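Local coordinates for protein SusD homolog (Bacteroides thetaiotaomicron, PDB 3EHM) that probably binds mucin O-glycans as a SusD-like outer-membrane lipoprotein, helping a human gut symbiont use these host sugars, at residues A[24-35]-A[98-109]. Sequence-based numbering, arbitrary orientation.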
loop_
_atom_site.group_PDB
_atom_site.type_symbol
_atom_site.label_atom_id
_atom_site.label_comp_id
_atom_site.label_asym_id
_atom_site.label_seq_id
_atom_site.Cartn_x
_atom_site.Cartn_y
_atom_site.Cartn_z
ATOM N N LYS A 24 18.429 18.016 -18.438
ATOM C CA LYS A 24 18.451 16.664 -18.984
ATOM C C LYS A 24 17.797 15.603 -18.102
ATOM O O LYS A 24 17.468 14.519 -18.586
ATOM C CB LYS A 24 19.890 16.244 -19.298
ATOM C CG LYS A 24 20.817 16.199 -18.102
ATOM C CD LYS A 24 22.242 15.916 -18.557
ATOM C CE LYS A 24 23.222 15.997 -17.400
ATOM N NZ LYS A 24 24.624 15.786 -17.864
ATOM N N TYR A 25 17.605 15.912 -16.822
ATOM C CA TYR A 25 16.999 14.963 -15.884
ATOM C C TYR A 25 15.527 15.242 -15.569
ATOM O O TYR A 25 14.784 14.337 -15.197
ATOM C CB TYR A 25 17.771 14.967 -14.563
ATOM C CG TYR A 25 19.218 14.553 -14.675
ATOM C CD1 TYR A 25 20.247 15.468 -14.438
ATOM C CD2 TYR A 25 19.563 13.246 -15.005
ATOM C CE1 TYR A 25 21.587 15.082 -14.527
ATOM C CE2 TYR A 25 20.891 12.854 -15.100
ATOM C CZ TYR A 25 21.898 13.772 -14.859
ATOM O OH TYR A 25 23.210 13.369 -14.953
ATOM N N GLY A 26 15.128 16.501 -15.708
ATOM C CA GLY A 26 13.771 16.928 -15.399
ATOM C C GLY A 26 12.567 16.108 -15.827
ATOM O O GLY A 26 11.821 15.609 -14.977
ATOM N N ALA A 27 12.351 15.991 -17.133
ATOM C CA ALA A 27 11.212 15.245 -17.655
ATOM C C ALA A 27 11.221 13.797 -17.177
ATOM O O ALA A 27 10.187 13.252 -16.794
ATOM C CB ALA A 27 11.214 15.294 -19.178
ATOM N N ARG A 28 12.395 13.179 -17.210
ATOM C CA ARG A 28 12.544 11.797 -16.776
ATOM C C ARG A 28 12.195 11.626 -15.303
ATOM O O ARG A 28 11.502 10.681 -14.927
ATOM C CB ARG A 28 13.978 11.337 -17.026
ATOM C CG ARG A 28 14.290 11.119 -18.492
ATOM C CD ARG A 28 15.782 11.185 -18.749
ATOM N NE ARG A 28 16.110 10.743 -20.098
ATOM C CZ ARG A 28 16.867 11.430 -20.944
ATOM N NH1 ARG A 28 17.375 12.600 -20.578
ATOM N NH2 ARG A 28 17.125 10.941 -22.150
ATOM N N PHE A 29 12.672 12.549 -14.473
ATOM C CA PHE A 29 12.407 12.485 -13.040
ATOM C C PHE A 29 10.925 12.687 -12.721
ATOM O O PHE A 29 10.380 12.032 -11.831
ATOM C CB PHE A 29 13.256 13.526 -12.301
ATOM C CG PHE A 29 13.112 13.479 -10.806
ATOM C CD1 PHE A 29 13.207 12.270 -10.121
ATOM C CD2 PHE A 29 12.887 14.644 -10.081
ATOM C CE1 PHE A 29 13.079 12.222 -8.735
ATOM C CE2 PHE A 29 12.758 14.610 -8.696
ATOM C CZ PHE A 29 12.853 13.394 -8.021
HETATM N N MSE A 30 10.265 13.586 -13.441
HETATM C CA MSE A 30 8.849 13.812 -13.183
HETATM C C MSE A 30 8.023 12.610 -13.629
HETATM O O MSE A 30 7.006 12.287 -13.016
HETATM C CB MSE A 30 8.370 15.096 -13.869
HETATM C CG MSE A 30 8.945 16.355 -13.235
HETATM SE SE MSE A 30 7.936 17.955 -13.643
HETATM C CE MSE A 30 8.379 18.073 -15.522
ATOM N N ASN A 31 8.472 11.939 -14.686
ATOM C CA ASN A 31 7.781 10.751 -15.179
ATOM C C ASN A 31 7.879 9.696 -14.082
ATOM O O ASN A 31 6.891 9.037 -13.752
ATOM C CB ASN A 31 8.446 10.235 -16.463
ATOM C CG ASN A 31 7.764 8.990 -17.027
ATOM O OD1 ASN A 31 8.231 8.402 -18.005
ATOM N ND2 ASN A 31 6.657 8.590 -16.417
HETATM N N MSE A 32 9.071 9.554 -13.510
HETATM C CA MSE A 32 9.294 8.584 -12.439
HETATM C C MSE A 32 8.345 8.798 -11.268
HETATM O O MSE A 32 7.721 7.856 -10.778
HETATM C CB MSE A 32 10.734 8.665 -11.910
HETATM C CG MSE A 32 11.786 8.034 -12.805
HETATM SE SE MSE A 32 13.500 7.955 -11.879
HETATM C CE MSE A 32 13.054 6.596 -10.571
ATOM N N GLN A 33 8.251 10.043 -10.813
ATOM C CA GLN A 33 7.395 10.377 -9.684
ATOM C C GLN A 33 5.928 10.040 -9.916
ATOM O O GLN A 33 5.231 9.604 -8.999
ATOM C CB GLN A 33 7.543 11.860 -9.347
ATOM C CG GLN A 33 8.956 12.230 -8.939
ATOM C CD GLN A 33 9.142 13.720 -8.786
ATOM O OE1 GLN A 33 8.758 14.305 -7.776
ATOM N NE2 GLN A 33 9.726 14.346 -9.800
ATOM N N GLN A 34 5.458 10.242 -11.139
ATOM C CA GLN A 34 4.068 9.949 -11.458
ATOM C C GLN A 34 3.822 8.451 -11.599
ATOM O O GLN A 34 2.676 8.016 -11.659
ATOM C CB GLN A 34 3.672 10.643 -12.756
ATOM C CG GLN A 34 3.802 12.148 -12.703
ATOM C CD GLN A 34 3.602 12.775 -14.058
ATOM O OE1 GLN A 34 2.493 12.780 -14.592
ATOM N NE2 GLN A 34 4.680 13.297 -14.635
ATOM N N ARG A 35 4.898 7.669 -11.654
ATOM C CA ARG A 35 4.794 6.218 -11.814
ATOM C C ARG A 35 4.807 5.399 -10.524
ATOM O O ARG A 35 4.305 4.273 -10.504
ATOM C CB ARG A 35 5.925 5.710 -12.713
ATOM C CG ARG A 35 5.877 6.224 -14.137
ATOM C CD ARG A 35 4.659 5.706 -14.871
ATOM N NE ARG A 35 4.668 6.137 -16.264
ATOM C CZ ARG A 35 3.824 5.694 -17.187
ATOM N NH1 ARG A 35 2.898 4.801 -16.866
ATOM N NH2 ARG A 35 3.910 6.145 -18.434
ATOM N N GLN A 98 7.348 0.359 -16.146
ATOM C CA GLN A 98 7.102 1.741 -16.567
ATOM C C GLN A 98 8.117 2.699 -15.950
ATOM O O GLN A 98 8.666 3.558 -16.640
ATOM C CB GLN A 98 5.678 2.196 -16.208
ATOM C CG GLN A 98 4.574 1.588 -17.086
ATOM C CD GLN A 98 4.605 2.043 -18.550
ATOM O OE1 GLN A 98 3.843 1.539 -19.381
ATOM N NE2 GLN A 98 5.472 2.997 -18.866
ATOM N N ILE A 99 8.385 2.544 -14.656
ATOM C CA ILE A 99 9.343 3.419 -13.994
ATOM C C ILE A 99 10.794 3.039 -14.336
ATOM O O ILE A 99 11.701 3.866 -14.240
ATOM C CB ILE A 99 9.120 3.416 -12.458
ATOM C CG1 ILE A 99 9.835 4.615 -11.832
ATOM C CG2 ILE A 99 9.616 2.114 -11.848
ATOM C CD1 ILE A 99 9.502 4.828 -10.369
ATOM N N PHE A 100 11.010 1.793 -14.754
ATOM C CA PHE A 100 12.353 1.337 -15.127
ATOM C C PHE A 100 12.908 2.176 -16.272
ATOM O O PHE A 100 14.078 2.552 -16.265
ATOM C CB PHE A 100 12.334 -0.125 -15.586
ATOM C CG PHE A 100 13.675 -0.623 -16.066
ATOM C CD1 PHE A 100 14.631 -1.072 -15.161
ATOM C CD2 PHE A 100 13.991 -0.615 -17.423
ATOM C CE1 PHE A 100 15.889 -1.504 -15.596
ATOM C CE2 PHE A 100 15.247 -1.044 -17.870
ATOM C CZ PHE A 100 16.195 -1.490 -16.951
ATOM N N LEU A 101 12.055 2.454 -17.256
ATOM C CA LEU A 101 12.445 3.228 -18.432
ATOM C C LEU A 101 13.151 4.543 -18.118
ATOM O O LEU A 101 14.335 4.701 -18.422
ATOM C CB LEU A 101 11.223 3.502 -19.321
ATOM C CG LEU A 101 10.829 2.440 -20.353
ATOM C CD1 LEU A 101 11.947 2.310 -21.382
ATOM C CD2 LEU A 101 10.565 1.110 -19.676
ATOM N N PRO A 102 12.436 5.508 -17.514
ATOM C CA PRO A 102 13.092 6.779 -17.205
ATOM C C PRO A 102 14.243 6.649 -16.202
ATOM O O PRO A 102 15.228 7.391 -16.281
ATOM C CB PRO A 102 11.941 7.641 -16.687
ATOM C CG PRO A 102 11.033 6.643 -16.049
ATOM C CD PRO A 102 11.035 5.512 -17.049
ATOM N N TRP A 103 14.132 5.722 -15.257
ATOM C CA TRP A 103 15.211 5.555 -14.289
ATOM C C TRP A 103 16.490 5.127 -14.991
ATOM O O TRP A 103 17.568 5.645 -14.703
ATOM C CB TRP A 103 14.886 4.498 -13.230
ATOM C CG TRP A 103 16.085 4.226 -12.357
ATOM C CD1 TRP A 103 16.516 4.975 -11.297
ATOM C CD2 TRP A 103 17.078 3.212 -12.560
ATOM N NE1 TRP A 103 17.720 4.495 -10.834
ATOM C CE2 TRP A 103 18.087 3.413 -11.591
ATOM C CE3 TRP A 103 17.217 2.155 -13.470
ATOM C CZ2 TRP A 103 19.221 2.597 -11.506
ATOM C CZ3 TRP A 103 18.343 1.343 -13.386
ATOM C CH2 TRP A 103 19.331 1.571 -12.409
ATOM N N ASN A 104 16.362 4.168 -15.901
ATOM C CA ASN A 104 17.507 3.647 -16.631
ATOM C C ASN A 104 18.232 4.721 -17.431
ATOM O O ASN A 104 19.459 4.699 -17.530
ATOM C CB ASN A 104 17.070 2.510 -17.555
ATOM C CG ASN A 104 18.247 1.767 -18.162
ATOM O OD1 ASN A 104 19.168 1.352 -17.455
ATOM N ND2 ASN A 104 18.216 1.586 -19.476
ATOM N N GLU A 105 17.480 5.660 -18.002
ATOM C CA GLU A 105 18.098 6.736 -18.774
ATOM C C GLU A 105 18.851 7.684 -17.842
ATOM O O GLU A 105 19.935 8.158 -18.174
ATOM C CB GLU A 105 17.045 7.512 -19.565
ATOM C CG GLU A 105 16.190 6.636 -20.459
ATOM C CD GLU A 105 15.341 7.438 -21.428
ATOM O OE1 GLU A 105 14.923 8.563 -21.071
ATOM O OE2 GLU A 105 15.084 6.934 -22.543
ATOM N N ILE A 106 18.272 7.953 -16.674
ATOM C CA ILE A 106 18.906 8.830 -15.695
ATOM C C ILE A 106 20.199 8.169 -15.229
ATOM O O ILE A 106 21.240 8.815 -15.126
ATOM C CB ILE A 106 17.985 9.065 -14.467
ATOM C CG1 ILE A 106 16.780 9.911 -14.880
ATOM C CG2 ILE A 106 18.761 9.755 -13.341
ATOM C CD1 ILE A 106 15.820 10.206 -13.739
ATOM N N TYR A 107 20.120 6.871 -14.957
ATOM C CA TYR A 107 21.272 6.097 -14.510
ATOM C C TYR A 107 22.395 6.171 -15.539
ATOM O O TYR A 107 23.543 6.472 -15.209
ATOM C CB TYR A 107 20.863 4.635 -14.296
ATOM C CG TYR A 107 21.993 3.721 -13.875
ATOM C CD1 TYR A 107 22.658 3.914 -12.666
ATOM C CD2 TYR A 107 22.387 2.652 -14.679
ATOM C CE1 TYR A 107 23.687 3.065 -12.267
ATOM C CE2 TYR A 107 23.416 1.797 -14.288
ATOM C CZ TYR A 107 24.059 2.010 -13.082
ATOM O OH TYR A 107 25.069 1.161 -12.686
ATOM N N GLU A 108 22.058 5.895 -16.792
ATOM C CA GLU A 108 23.043 5.921 -17.862
ATOM C C GLU A 108 23.741 7.276 -17.951
ATOM O O GLU A 108 24.951 7.348 -18.166
ATOM C CB GLU A 108 22.366 5.583 -19.196
ATOM C CG GLU A 108 23.274 5.724 -20.406
ATOM C CD GLU A 108 22.690 5.096 -21.661
ATOM O OE1 GLU A 108 23.330 5.205 -22.728
ATOM O OE2 GLU A 108 21.597 4.491 -21.579
ATOM N N ILE A 109 22.978 8.347 -17.762
ATOM C CA ILE A 109 23.519 9.699 -17.849
ATOM C C ILE A 109 24.350 10.149 -16.649
ATOM O O ILE A 109 25.348 10.848 -16.807
ATOM C CB ILE A 109 22.386 10.731 -18.046
ATOM C CG1 ILE A 109 21.601 10.416 -19.321
ATOM C CG2 ILE A 109 22.968 12.136 -18.126
ATOM C CD1 ILE A 109 20.339 11.258 -19.489
#
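Arg28 reaches across to Glu105 and ties helix 24-35 to helix 98-109 with a salt bridge, NE to OE1 at 2.7 Å and nearly straight (170°). The bond lies in the guanidinium plane but meets OE1 from above the carboxylate plane, the two flat groups standing 70° apart. The same guanidinium turns NH1 back to the carbonyl O of Lys24 at 2.8 Å, so two bonds in its plane fix its rotation, while Ile109 CD1 covers one face, 3.4 Å from NH1. Its chain, extended from CG to NE, spans the gap to Glu105. A leucine here would probably leave Glu105 without its charged mate and the Lys24 carbonyl without this side-chain donor.

Inward of this bridge the seam is apolar. Selenomethionine Met32 fits as a knob among Ile99, Pro102, Trp103 and Ile106; its CG packs 3.6 Å from Pro102 CG, the bend at chi3 (70°) sets CE at the edge of the indole, and SE beside its five-membered ring makes a Met-aromatic contact. Trp103 NE1 is satisfied by Asn126. Ile106 returns the interlock, lodged among Tyr25, Arg28, Phe29 and Met32. Beyond it, Ile109 CG2 lies 3.7 Å from Tyr25 CE2; Lys24 NZ is paired with Glu118, which Tyr25 OH also meets weakly. At the other end Gln98 NE2 sits over one face of the Arg35 guanidinium.

Tyr25, Phe29 and Ile99 also pack on helix 116-140. The axes of the two segments run roughly antiparallel and approach to 8.7 Å: knobs-into-holes packing in the helical, TPR-related SusD fold.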